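Local coordinates for ABC transporter binding protein AcbH (Actinoplanes, PDB 3OO8) that serves as the extracellular solute receptor of an ABC transporter and binds beta-D-galactopyranose with an exclusive preference, at residues 30-35 with 83-88; 102-107 with 303-308; 176-181 with 235-240; 181-186 with 246-251; 202-207 with 364-369. The protein carries 2 engineered substitutions. All blocks are in the same frame, centred on the assembly; numbering follows the deposited sequence.

Contact 1: 30-35 with 83-88; sequences ITFGSN and DSLATW
Asp-83 meets Thr-31 and Gly-33 where two parallel strands, 30-34 and 85-89, come together in one lobe of this class 2 solute-binding fold. Asp-83 OD2 sits 3.2 Å from Gly-33 CA: the carboxylate lies close over Gly-33, which has no side chain. The carboxylate itself is held by Asn-63 and Tyr-77. Ser-84 is joined to Thr-31 in both directions. Its OG accepts a hydrogen bond from Thr-31 N (3.2 Å), and its N gives one to Thr-31 OG1. Ser-84 OG also pairs with the carbonyl of Lys-310.

Leu-85 lies against Phe-32. Its CB stands over the ring centre, 3.6 Å from the centroid and only 9° off the normal, a CH-pi contact. Its CD1 reaches Ile-30 CD1. With the ring of Phe-32 cut back to an alanine, Leu-85 CB would probably lose the face it rests on and have a gap beside it. The carbonyl of Leu-85 takes a nearly straight bond from Gly-33 N (2.9 Å, 168°).

At Ala-86 the CA makes a CA-H...O contact with Gly-33 O. Thr-87 N donates to the same oxygen (2.9 Å). Thr-87 OG1 sits between the backbone N and the carbonyl carbon (chi1 50°), and there it accepts from Asn-35 N at 3.0 Å. Asn-35 ND2 also donates to Gln-71 OE1, a side chain of the beta-D-galactose site. At Trp-88 a water closes the strand pair: it accepts from Asn-35 ND2 and donates to Trp-88 O, each at 3.0 Å.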
# COMPACT_ATOMS: atom_id res chain seq x y z
N ILE A 30 -16.04 -21.73 13.54
CA ILE A 30 -14.68 -21.62 13.01
C ILE A 30 -13.76 -20.87 13.96
O ILE A 30 -14.22 -20.14 14.81
CB ILE A 30 -14.67 -20.95 11.61
CG1 ILE A 30 -15.07 -19.48 11.67
CG2 ILE A 30 -15.57 -21.71 10.65
CD1 ILE A 30 -14.61 -18.62 10.46
N THR A 31 -12.45 -21.06 13.80
CA THR A 31 -11.49 -20.21 14.47
C THR A 31 -10.90 -19.22 13.47
O THR A 31 -10.85 -19.49 12.27
CB THR A 31 -10.38 -21.02 15.15
OG1 THR A 31 -9.78 -21.91 14.18
CG2 THR A 31 -10.98 -21.84 16.31
N PHE A 32 -10.43 -18.09 13.98
CA PHE A 32 -9.94 -17.03 13.12
C PHE A 32 -8.64 -16.51 13.69
O PHE A 32 -8.60 -15.98 14.79
CB PHE A 32 -10.95 -15.87 13.06
CG PHE A 32 -10.99 -15.19 11.72
CD1 PHE A 32 -12.20 -15.00 11.08
CD2 PHE A 32 -9.82 -14.70 11.14
CE1 PHE A 32 -12.25 -14.38 9.83
CE2 PHE A 32 -9.87 -14.07 9.89
CZ PHE A 32 -11.10 -13.93 9.23
N GLY A 33 -7.56 -16.67 12.93
CA GLY A 33 -6.26 -16.15 13.36
C GLY A 33 -6.20 -14.69 12.99
O GLY A 33 -6.32 -14.34 11.81
N SER A 34 -6.03 -13.84 14.00
CA SER A 34 -6.05 -12.41 13.79
C SER A 34 -4.82 -11.65 14.30
O SER A 34 -4.44 -11.79 15.46
CB SER A 34 -7.31 -11.81 14.42
OG SER A 34 -7.29 -10.39 14.38
N ASN A 35 -4.24 -10.84 13.43
CA ASN A 35 -3.14 -9.96 13.77
C ASN A 35 -3.63 -8.57 14.18
O ASN A 35 -2.84 -7.63 14.33
CB ASN A 35 -2.14 -9.91 12.60
CG ASN A 35 -2.74 -9.25 11.35
OD1 ASN A 35 -3.81 -8.68 11.42
ND2 ASN A 35 -2.01 -9.29 10.22
N ASP A 83 -5.61 -21.68 12.12
CA ASP A 83 -7.05 -21.43 12.30
C ASP A 83 -7.76 -21.61 10.96
O ASP A 83 -7.10 -21.75 9.91
CB ASP A 83 -7.25 -20.02 12.84
CG ASP A 83 -6.55 -19.82 14.15
OD1 ASP A 83 -7.05 -20.34 15.18
OD2 ASP A 83 -5.49 -19.17 14.17
N SER A 84 -9.09 -21.55 10.98
CA SER A 84 -9.91 -21.81 9.79
C SER A 84 -9.73 -20.76 8.71
O SER A 84 -9.89 -21.03 7.50
CB SER A 84 -11.39 -21.81 10.19
OG SER A 84 -11.68 -22.76 11.22
N LEU A 85 -9.53 -19.54 9.19
CA LEU A 85 -9.29 -18.34 8.40
C LEU A 85 -8.21 -17.56 9.10
O LEU A 85 -7.99 -17.73 10.29
CB LEU A 85 -10.55 -17.45 8.39
CG LEU A 85 -11.68 -18.05 7.55
CD1 LEU A 85 -12.94 -17.18 7.55
CD2 LEU A 85 -11.18 -18.25 6.10
N ALA A 86 -7.52 -16.70 8.36
CA ALA A 86 -6.55 -15.80 8.96
C ALA A 86 -6.42 -14.43 8.28
O ALA A 86 -6.69 -14.27 7.12
CB ALA A 86 -5.16 -16.50 9.04
N THR A 87 -6.01 -13.44 9.04
CA THR A 87 -5.69 -12.17 8.48
C THR A 87 -4.38 -12.19 7.70
O THR A 87 -3.39 -12.73 8.18
CB THR A 87 -5.43 -11.18 9.62
OG1 THR A 87 -4.51 -11.75 10.57
CG2 THR A 87 -6.76 -10.86 10.34
N TRP A 88 -4.37 -11.59 6.52
CA TRP A 88 -3.10 -11.44 5.81
C TRP A 88 -3.21 -10.23 4.89
O TRP A 88 -4.01 -9.33 5.14
CB TRP A 88 -2.69 -12.74 5.06
CG TRP A 88 -1.22 -12.72 4.70
CD1 TRP A 88 -0.67 -12.76 3.44
CD2 TRP A 88 -0.12 -12.60 5.61
NE1 TRP A 88 0.69 -12.66 3.53
CE2 TRP A 88 1.06 -12.55 4.84
CE3 TRP A 88 -0.02 -12.49 7.00
CZ2 TRP A 88 2.33 -12.40 5.42
CZ3 TRP A 88 1.27 -12.37 7.59
CH2 TRP A 88 2.40 -12.32 6.78
O HOH W 1 -10.70 -24.49 13.84
O HOH W 2 -3.32 -8.08 7.77

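Contact 2: 102-107 with 303-308; sequences LLTPID and FILPKK
Thr-104 and Leu-305 are joined by a backbone hydrogen bond in which nothing is bent. Thr-104 N points at Leu-305 O over 2.8 Å, with an N-H...O angle of 170°. A second bond runs the other way: Lys-307 N donates to Leu-102 O, also at 2.8 Å. Here the donor sits 38° out of the carbonyl plane. Together they bridge Leu-103 and Pro-306, on the chain that continues strand 301-304. The bonds are made by the residues flanking this pair, so the missing N-H of the proline costs nothing.

Two waters add to these bonds. One gives Leu-102 O a second donor and accepts from Lys-308 N. Another accepts from Leu-305 N at 2.9 Å and probably donates to Thr-104 O. Thr-104 OG1 is bonded to a glycerol, probably from the crystallisation liquor. Lys-307 NZ turns back to the carbonyl of Gly-101.

Apolar contacts flank the bonds. Leu-103 CD2 meets Ile-304 CD1 at 3.8 Å, and Ile-106 CG2 meets Leu-305 CD1 at 3.9 Å. The polar grip comes from main chain and water, so it probably depends little on side-chain identity, while the leucines and isoleucines supply the fit between the loop and segment 303-308.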
# COMPACT_ATOMS: atom_id res chain seq x y z
N LEU A 102 0.16 -23.92 0.64
CA LEU A 102 -0.28 -23.69 2.02
C LEU A 102 -1.67 -23.07 2.15
O LEU A 102 -2.18 -22.97 3.26
CB LEU A 102 0.71 -22.79 2.77
CG LEU A 102 2.14 -23.34 2.93
CD1 LEU A 102 3.03 -22.36 3.71
CD2 LEU A 102 2.06 -24.68 3.62
N LEU A 103 -2.24 -22.65 1.03
CA LEU A 103 -3.53 -21.94 1.04
C LEU A 103 -4.58 -22.63 0.20
O LEU A 103 -4.28 -23.13 -0.88
CB LEU A 103 -3.34 -20.51 0.54
CG LEU A 103 -2.29 -19.66 1.25
CD1 LEU A 103 -2.32 -18.28 0.64
CD2 LEU A 103 -2.54 -19.57 2.76
N THR A 104 -5.82 -22.63 0.69
CA THR A 104 -6.93 -23.20 -0.07
C THR A 104 -7.41 -22.17 -1.08
O THR A 104 -7.66 -21.02 -0.71
CB THR A 104 -8.06 -23.59 0.90
OG1 THR A 104 -7.61 -24.70 1.68
CG2 THR A 104 -9.31 -24.02 0.15
N PRO A 105 -7.52 -22.53 -2.36
CA PRO A 105 -8.07 -21.59 -3.32
C PRO A 105 -9.56 -21.33 -3.05
O PRO A 105 -10.29 -22.23 -2.54
CB PRO A 105 -7.84 -22.27 -4.67
CG PRO A 105 -7.88 -23.70 -4.36
CD PRO A 105 -7.27 -23.86 -2.99
N ILE A 106 -10.01 -20.12 -3.35
CA ILE A 106 -11.38 -19.71 -3.05
C ILE A 106 -12.11 -19.16 -4.28
O ILE A 106 -12.86 -18.18 -4.21
CB ILE A 106 -11.41 -18.73 -1.86
CG1 ILE A 106 -10.42 -17.60 -2.10
CG2 ILE A 106 -11.00 -19.45 -0.57
CD1 ILE A 106 -10.64 -16.43 -1.15
N ASP A 107 -11.95 -19.87 -5.40
CA ASP A 107 -12.61 -19.46 -6.62
C ASP A 107 -14.12 -19.51 -6.38
O ASP A 107 -14.85 -18.74 -6.98
CB ASP A 107 -12.24 -20.38 -7.80
CG ASP A 107 -10.78 -20.30 -8.16
OD1 ASP A 107 -10.14 -19.28 -7.87
OD2 ASP A 107 -10.26 -21.25 -8.79
N PHE A 303 -7.98 -11.40 3.93
CA PHE A 303 -8.07 -12.66 4.66
C PHE A 303 -7.79 -13.82 3.74
O PHE A 303 -8.06 -13.74 2.53
CB PHE A 303 -9.46 -12.81 5.27
CG PHE A 303 -9.84 -11.63 6.10
CD1 PHE A 303 -9.43 -11.57 7.41
CD2 PHE A 303 -10.53 -10.55 5.53
CE1 PHE A 303 -9.69 -10.42 8.18
CE2 PHE A 303 -10.82 -9.40 6.28
CZ PHE A 303 -10.41 -9.34 7.62
N ILE A 304 -7.20 -14.85 4.33
CA ILE A 304 -6.86 -16.08 3.62
C ILE A 304 -7.45 -17.29 4.34
O ILE A 304 -7.84 -17.23 5.52
CB ILE A 304 -5.34 -16.29 3.55
CG1 ILE A 304 -4.75 -16.34 4.97
CG2 ILE A 304 -4.72 -15.22 2.65
CD1 ILE A 304 -3.22 -16.58 5.04
N LEU A 305 -7.48 -18.41 3.61
CA LEU A 305 -7.98 -19.68 4.13
C LEU A 305 -6.85 -20.72 4.17
O LEU A 305 -6.52 -21.33 3.12
CB LEU A 305 -9.10 -20.17 3.21
CG LEU A 305 -10.18 -21.13 3.79
CD1 LEU A 305 -11.38 -21.26 2.82
CD2 LEU A 305 -9.59 -22.51 4.16
N PRO A 306 -6.23 -20.94 5.34
CA PRO A 306 -5.10 -21.87 5.45
C PRO A 306 -5.51 -23.26 5.01
O PRO A 306 -6.54 -23.76 5.46
CB PRO A 306 -4.78 -21.85 6.94
CG PRO A 306 -5.14 -20.41 7.36
CD PRO A 306 -6.44 -20.20 6.60
N LYS A 307 -4.75 -23.85 4.09
CA LYS A 307 -5.08 -25.23 3.65
C LYS A 307 -5.22 -26.20 4.83
O LYS A 307 -6.11 -27.06 4.81
CB LYS A 307 -4.05 -25.78 2.65
CG LYS A 307 -4.45 -27.17 2.12
CD LYS A 307 -3.46 -27.74 1.12
CE LYS A 307 -3.59 -27.11 -0.26
NZ LYS A 307 -2.53 -27.61 -1.22
N LYS A 308 -4.36 -26.06 5.84
CA LYS A 308 -4.35 -26.94 7.01
C LYS A 308 -5.38 -26.54 8.06
O LYS A 308 -5.53 -27.21 9.10
CB LYS A 308 -2.94 -27.08 7.61
CG LYS A 308 -1.92 -27.74 6.71
CD LYS A 308 -0.65 -28.11 7.49
CE LYS A 308 -0.87 -29.40 8.29
NZ LYS A 308 0.17 -29.65 9.33
O HOH W 3 -2.09 -24.12 5.90
O HOH W 4 -6.62 -18.83 0.92

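Contact 3: 176-181 with 235-240; sequences GLVPLA and YQQKGA
Leu-180 is bonded through both its backbone N and its O to the loop after helix 220-232. Leu-180 N donates to Tyr-235 O at 3.1 Å. Gln-237 N donates to Leu-180 O at 2.9 Å. Gln-236 lies between these two partners, so the pair makes a single bridge beside the corner of strand 178-181.

The Gln-237 side chain carries the polar contact further. Its CG is anti to the backbone N (chi1 -164°) and the chain beyond is extended. This lays OE1 alongside Ala-181, 3.4 Å from Ala-181 CA, where it accepts a hydrogen bond from the N of Phe-182. The other two polar ends look elsewhere: Gln-236 OE1 to Trp-229, and Tyr-235 OH to Arg-170.

Packing surrounds the bridge. Pro-179 CB lies 3.4 Å from Tyr-235 O and 3.9 Å from Tyr-235 CB. Both residues also touch helix 162-174, at Ala-169 and Gln-173. On another flank Val-178 CG1 meets Gln-237 CB at 3.8 Å.

Three amide N-H groups are thus satisfied across the corner, two by carbonyls and one by a glutamine oxygen. The loop is fixed mainly through main-chain atoms, and Gln-237 carries the pattern on to Phe-182 with its side chain.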
# COMPACT_ATOMS: atom_id res chain seq x y z
N GLY A 176 9.91 30.88 -2.48
CA GLY A 176 10.53 30.65 -1.18
C GLY A 176 9.98 29.49 -0.37
O GLY A 176 10.06 29.47 0.86
N LEU A 177 9.42 28.49 -1.04
CA LEU A 177 8.84 27.36 -0.33
C LEU A 177 9.64 26.13 -0.70
O LEU A 177 10.13 26.04 -1.82
CB LEU A 177 7.40 27.19 -0.85
CG LEU A 177 6.26 26.71 0.04
CD1 LEU A 177 6.06 27.65 1.22
CD2 LEU A 177 5.01 26.66 -0.82
N VAL A 178 9.78 25.19 0.24
CA VAL A 178 10.40 23.89 -0.06
C VAL A 178 9.32 23.15 -0.88
O VAL A 178 8.20 23.07 -0.41
CB VAL A 178 10.65 23.11 1.24
CG1 VAL A 178 10.94 21.65 0.96
CG2 VAL A 178 11.78 23.78 2.07
N PRO A 179 9.64 22.68 -2.10
CA PRO A 179 8.54 22.10 -2.88
C PRO A 179 7.99 20.81 -2.26
O PRO A 179 6.79 20.68 -2.05
CB PRO A 179 9.18 21.83 -4.25
CG PRO A 179 10.26 22.94 -4.34
CD PRO A 179 10.83 22.92 -2.94
N LEU A 180 8.88 19.86 -2.02
CA LEU A 180 8.47 18.60 -1.45
C LEU A 180 9.12 18.36 -0.10
O LEU A 180 10.33 18.16 0.01
CB LEU A 180 8.81 17.47 -2.43
CG LEU A 180 8.02 17.41 -3.74
CD1 LEU A 180 8.89 16.82 -4.83
CD2 LEU A 180 6.73 16.58 -3.52
N ALA A 181 8.32 18.40 0.95
CA ALA A 181 8.79 17.94 2.25
C ALA A 181 9.23 16.49 2.05
O ALA A 181 8.54 15.70 1.39
CB ALA A 181 7.68 18.02 3.28
N TYR A 235 14.21 19.23 -5.94
CA TYR A 235 13.05 19.87 -5.33
C TYR A 235 12.61 19.22 -4.03
O TYR A 235 11.60 19.61 -3.46
CB TYR A 235 11.88 19.95 -6.32
CG TYR A 235 12.40 20.52 -7.61
CD1 TYR A 235 12.78 21.85 -7.70
CD2 TYR A 235 12.60 19.71 -8.72
CE1 TYR A 235 13.32 22.37 -8.86
CE2 TYR A 235 13.12 20.22 -9.89
CZ TYR A 235 13.47 21.56 -9.96
OH TYR A 235 14.01 22.09 -11.12
N GLN A 236 13.39 18.25 -3.56
CA GLN A 236 13.12 17.60 -2.30
C GLN A 236 13.87 18.22 -1.14
O GLN A 236 15.05 18.57 -1.25
CB GLN A 236 13.46 16.10 -2.36
CG GLN A 236 12.57 15.33 -3.35
CD GLN A 236 12.86 13.85 -3.37
OE1 GLN A 236 14.02 13.43 -3.51
NE2 GLN A 236 11.80 13.03 -3.22
N GLN A 237 13.19 18.29 -0.01
CA GLN A 237 13.76 18.91 1.19
C GLN A 237 15.16 18.39 1.54
O GLN A 237 15.41 17.18 1.51
CB GLN A 237 12.84 18.61 2.35
CG GLN A 237 13.08 19.50 3.55
CD GLN A 237 12.06 19.25 4.64
OE1 GLN A 237 11.29 18.30 4.58
NE2 GLN A 237 12.02 20.14 5.63
N LYS A 238 16.09 19.29 1.87
CA LYS A 238 17.44 18.87 2.25
C LYS A 238 17.48 18.23 3.64
O LYS A 238 16.56 18.37 4.43
CB LYS A 238 18.40 20.06 2.17
CG LYS A 238 18.65 20.50 0.71
CD LYS A 238 19.63 21.68 0.57
CE LYS A 238 21.03 21.33 1.09
NZ LYS A 238 21.91 22.54 1.12
N GLY A 239 18.55 17.49 3.93
CA GLY A 239 18.67 16.85 5.22
C GLY A 239 17.67 15.73 5.45
O GLY A 239 17.31 15.42 6.60
N ALA A 240 17.23 15.10 4.36
CA ALA A 240 16.20 14.08 4.46
C ALA A 240 16.56 12.84 5.28
O ALA A 240 15.72 12.31 6.00
CB ALA A 240 15.68 13.68 3.07

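Contact 4: 181-186 with 246-251; sequences AFADKD and QDAAKA
Ala-181 and Ala-183 both turn their methyl groups toward Ala-248, because the chain between them is extended: Phe-182 has phi -150° and psi 137°. Its own side chain therefore leaves on the other side and packs on Ala-240 and on Ile-391 of helix 377-392. The contact sets the chain that leaves strand 178-181 against helix 245-253. That helix leads into strand 257-261, the parallel neighbour of 178-181, so one turn of helix covers the end of this strand pair in the mixed sheet.

The packing is alanine on alanine. Ala-248 CB lies 3.8 Å from Ala-183 CB and 4.0 Å from Ala-181 CB. Ala-181 CB also comes within 3.4 Å of Ala-248 O. Met-260 of strand 257-261 touches both Ala-181 and Ala-248 and helps close the layer. No direct hydrogen bond joins the two segments.

The polar part lies at the start of the helix segment. Asp-186 OD2 accepts from the N of Trp-245, the first residue of the helix. Gln-246 bends sharply at chi2 (90°), which brings its amide round toward Asp-186. The gap is spanned by a water that donates to both, at 3.0 Å from Asp-186 OD1 and 2.6 Å from Gln-246 OE1.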
# COMPACT_ATOMS: atom_id res chain seq x y z
N ALA A 181 8.32 18.40 0.95
CA ALA A 181 8.79 17.94 2.25
C ALA A 181 9.23 16.49 2.05
O ALA A 181 8.54 15.70 1.39
CB ALA A 181 7.68 18.02 3.28
N PHE A 182 10.37 16.14 2.62
CA PHE A 182 10.95 14.83 2.37
C PHE A 182 11.76 14.36 3.58
O PHE A 182 12.54 15.12 4.16
CB PHE A 182 11.82 14.90 1.11
CG PHE A 182 12.27 13.55 0.60
CD1 PHE A 182 11.34 12.55 0.34
CD2 PHE A 182 13.62 13.30 0.37
CE1 PHE A 182 11.76 11.34 -0.12
CE2 PHE A 182 14.06 12.07 -0.10
CZ PHE A 182 13.11 11.08 -0.35
N ALA A 183 11.60 13.08 3.91
CA ALA A 183 12.20 12.49 5.10
C ALA A 183 12.50 11.02 4.85
O ALA A 183 11.74 10.32 4.16
CB ALA A 183 11.24 12.63 6.27
N ASP A 184 13.63 10.55 5.38
CA ASP A 184 13.97 9.14 5.21
C ASP A 184 14.79 8.54 6.35
O ASP A 184 15.37 7.47 6.20
CB ASP A 184 14.70 8.92 3.90
CG ASP A 184 14.61 7.47 3.42
OD1 ASP A 184 13.54 6.84 3.59
OD2 ASP A 184 15.61 6.97 2.84
N LYS A 185 14.86 9.24 7.47
CA LYS A 185 15.51 8.62 8.62
C LYS A 185 14.88 7.27 8.96
O LYS A 185 15.57 6.36 9.42
CB LYS A 185 15.47 9.57 9.82
CG LYS A 185 16.30 9.08 11.01
CD LYS A 185 16.45 10.19 12.05
CE LYS A 185 17.57 9.88 13.05
NZ LYS A 185 17.19 8.74 13.93
N ASP A 186 13.57 7.14 8.73
CA ASP A 186 12.81 5.92 9.01
C ASP A 186 13.05 4.78 8.02
O ASP A 186 12.63 3.65 8.26
CB ASP A 186 11.31 6.25 9.08
CG ASP A 186 10.99 7.29 10.15
OD1 ASP A 186 11.29 7.05 11.33
OD2 ASP A 186 10.43 8.34 9.79
N GLN A 246 7.26 12.33 10.35
CA GLN A 246 6.37 13.27 11.04
C GLN A 246 6.89 14.72 10.95
O GLN A 246 6.10 15.65 10.82
CB GLN A 246 6.17 12.84 12.50
CG GLN A 246 5.52 11.46 12.68
CD GLN A 246 6.50 10.30 12.75
OE1 GLN A 246 7.62 10.38 12.24
NE2 GLN A 246 6.04 9.17 13.31
N ASP A 247 8.21 14.92 11.02
CA ASP A 247 8.74 16.28 10.92
C ASP A 247 8.54 16.86 9.52
O ASP A 247 8.33 18.07 9.36
CB ASP A 247 10.22 16.34 11.34
CG ASP A 247 10.39 16.34 12.87
OD1 ASP A 247 9.39 16.50 13.59
OD2 ASP A 247 11.52 16.18 13.36
N ALA A 248 8.61 16.01 8.49
CA ALA A 248 8.31 16.46 7.14
C ALA A 248 6.82 16.80 7.04
O ALA A 248 6.44 17.82 6.46
CB ALA A 248 8.70 15.39 6.11
N ALA A 249 5.97 15.95 7.62
CA ALA A 249 4.54 16.20 7.61
C ALA A 249 4.18 17.50 8.35
O ALA A 249 3.31 18.25 7.90
CB ALA A 249 3.80 14.99 8.19
N LYS A 250 4.91 17.79 9.43
CA LYS A 250 4.68 19.04 10.18
C LYS A 250 5.11 20.23 9.33
O LYS A 250 4.48 21.29 9.38
CB LYS A 250 5.38 19.03 11.54
CG LYS A 250 4.58 18.36 12.68
CD LYS A 250 3.16 18.97 12.89
CE LYS A 250 2.36 18.25 14.01
NZ LYS A 250 0.84 18.34 13.89
N ALA A 251 6.17 20.07 8.54
CA ALA A 251 6.59 21.15 7.64
C ALA A 251 5.49 21.51 6.63
O ALA A 251 5.25 22.69 6.36
CB ALA A 251 7.91 20.82 6.92
O HOH W 5 9.17 8.39 13.01

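Contact 5: 202-207 with 364-369; sequences NGYDYH and CKSVSQ
Tyr-204 and Ser-366 mark the closest approach of the two backbones, yet their CA atoms are 7.3 Å apart. No hydrogen bond crosses. One side is the first turn of helix 204-212, which starts after Gly-203. That glycine, at the N-cap position, has a positive phi, and its carbonyl receives the first turn's bond from His-207 N. The other side is a weakly bonded strand, 366-368, which runs parallel to strand 295-297.

The gap is filled by the Tyr-204 ring. With CG anti to the backbone N (chi1 179°), the ring is carried out to the strand. Ser-366 CB sits over the centre of one face, 3.7 Å from the centroid and 6° off the normal, a CH-pi contact. The chain then passes round the rim of the ring. Val-367 O approaches CE1 of Tyr-204 obliquely at 3.7 Å, and Ser-368 N lies at the ring edge, 3.8 Å from the same carbon. The Tyr-204 ring also meets that of Tyr-295, with the planes at about 35°.

His-207, one turn on, touches Ser-368 CB more loosely through CD2, at 4.3 Å. Its ND1 is bonded to Asn-198, while Ser-368 OG goes to Asp-297. Losing the Tyr-204 ring to a serine is likely to open a gap between helix and strand and leave Ser-366 CB without its ring face.

This is a helix start packed on a short strand through one tyrosine ring, by CH-pi contact. The strand leads into helix 371-374, which carries Arg-373 of the galactose-binding site.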
# COMPACT_ATOMS: atom_id res chain seq x y z
N ASN A 202 8.23 2.75 -16.08
CA ASN A 202 8.30 1.37 -16.58
C ASN A 202 7.01 0.56 -16.52
O ASN A 202 6.86 -0.44 -17.25
CB ASN A 202 9.43 0.61 -15.88
CG ASN A 202 10.79 1.28 -16.08
OD1 ASN A 202 11.49 1.61 -15.11
ND2 ASN A 202 11.12 1.55 -17.34
N GLY A 203 6.07 0.96 -15.65
CA GLY A 203 4.79 0.32 -15.59
C GLY A 203 4.71 -0.77 -14.53
O GLY A 203 5.72 -1.14 -13.92
N TYR A 204 3.49 -1.28 -14.32
CA TYR A 204 3.20 -2.21 -13.22
C TYR A 204 3.84 -3.58 -13.44
O TYR A 204 4.46 -4.16 -12.54
CB TYR A 204 1.69 -2.40 -13.09
CG TYR A 204 1.28 -3.36 -11.99
CD1 TYR A 204 1.14 -2.93 -10.68
CD2 TYR A 204 0.96 -4.67 -12.29
CE1 TYR A 204 0.75 -3.82 -9.68
CE2 TYR A 204 0.58 -5.56 -11.28
CZ TYR A 204 0.47 -5.12 -10.00
OH TYR A 204 0.09 -6.01 -9.02
N ASP A 205 3.66 -4.13 -14.65
CA ASP A 205 4.20 -5.45 -14.92
C ASP A 205 5.71 -5.52 -14.70
O ASP A 205 6.23 -6.44 -14.05
CB ASP A 205 3.86 -5.88 -16.34
CG ASP A 205 2.38 -6.22 -16.50
OD1 ASP A 205 1.69 -6.48 -15.49
OD2 ASP A 205 1.92 -6.21 -17.66
N TYR A 206 6.42 -4.50 -15.19
CA TYR A 206 7.86 -4.39 -14.93
C TYR A 206 8.20 -4.22 -13.44
O TYR A 206 9.14 -4.84 -12.95
CB TYR A 206 8.42 -3.17 -15.68
CG TYR A 206 9.91 -2.96 -15.52
CD1 TYR A 206 10.82 -3.49 -16.43
CD2 TYR A 206 10.43 -2.16 -14.49
CE1 TYR A 206 12.19 -3.28 -16.28
CE2 TYR A 206 11.79 -1.99 -14.31
CZ TYR A 206 12.67 -2.50 -15.24
OH TYR A 206 14.01 -2.30 -15.11
N HIS A 207 7.48 -3.34 -12.73
CA HIS A 207 7.73 -3.19 -11.32
C HIS A 207 7.60 -4.52 -10.57
O HIS A 207 8.50 -4.86 -9.81
CB HIS A 207 6.81 -2.11 -10.72
CG HIS A 207 7.02 -1.87 -9.25
ND1 HIS A 207 8.16 -1.31 -8.72
CD2 HIS A 207 6.18 -2.09 -8.20
CE1 HIS A 207 8.03 -1.21 -7.40
NE2 HIS A 207 6.83 -1.68 -7.07
N CYS A 364 -7.47 3.21 -10.63
CA CYS A 364 -6.28 2.47 -11.03
C CYS A 364 -6.57 1.11 -11.67
O CYS A 364 -7.37 0.33 -11.15
CB CYS A 364 -5.38 2.23 -9.83
SG CYS A 364 -4.71 3.77 -9.16
N LYS A 365 -5.89 0.83 -12.77
CA LYS A 365 -5.97 -0.45 -13.48
C LYS A 365 -5.45 -1.60 -12.59
O LYS A 365 -6.00 -2.71 -12.60
CB LYS A 365 -5.12 -0.34 -14.76
CG LYS A 365 -5.26 -1.48 -15.73
CD LYS A 365 -4.69 -1.04 -17.08
CE LYS A 365 -5.21 0.35 -17.45
NZ LYS A 365 -4.80 0.83 -18.81
N SER A 366 -4.38 -1.32 -11.84
CA SER A 366 -3.74 -2.27 -10.92
C SER A 366 -3.19 -1.48 -9.76
O SER A 366 -2.83 -0.31 -9.93
CB SER A 366 -2.54 -2.97 -11.57
OG SER A 366 -2.97 -3.81 -12.63
N VAL A 367 -3.14 -2.09 -8.58
CA VAL A 367 -2.50 -1.42 -7.45
C VAL A 367 -1.40 -2.30 -6.91
O VAL A 367 -1.57 -3.52 -6.75
CB VAL A 367 -3.47 -1.01 -6.28
CG1 VAL A 367 -4.41 0.12 -6.73
CG2 VAL A 367 -4.22 -2.20 -5.71
N SER A 368 -0.26 -1.67 -6.66
CA SER A 368 0.84 -2.36 -6.03
C SER A 368 0.67 -2.21 -4.51
O SER A 368 -0.26 -1.54 -4.06
CB SER A 368 2.16 -1.84 -6.60
OG SER A 368 2.21 -0.41 -6.49
N GLN A 369 1.56 -2.83 -3.72
CA GLN A 369 1.27 -2.99 -2.29
C GLN A 369 2.35 -2.38 -1.40
O GLN A 369 2.37 -2.69 -0.20
CB GLN A 369 1.25 -4.48 -1.97
CG GLN A 369 0.21 -5.26 -2.77
CD GLN A 369 -1.20 -4.69 -2.60
OE1 GLN A 369 -1.65 -4.46 -1.49
NE2 GLN A 369 -1.92 -4.52 -3.71

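How the contacts relate
Contacts 1 and 2 lie in one lobe and meet directly: strands 85-89 and 301-304 are neighbours in the sheet, and Phe-32 packs on Phe-303. Contact 1 is buried and held by a ladder of strand bonds. Contact 2 is also buried, but it has a single bridge, waters and an exposed lysine at its border. Contacts 3 and 4 lie on the opposite side of the chain's centre from contact 2. They share Ala-181 and are partly buried, one joined by main-chain bonds, the other by methyl packing and a water. Contact 5, buried and nearest the chain's centre, touches none of the others and relies on a ring.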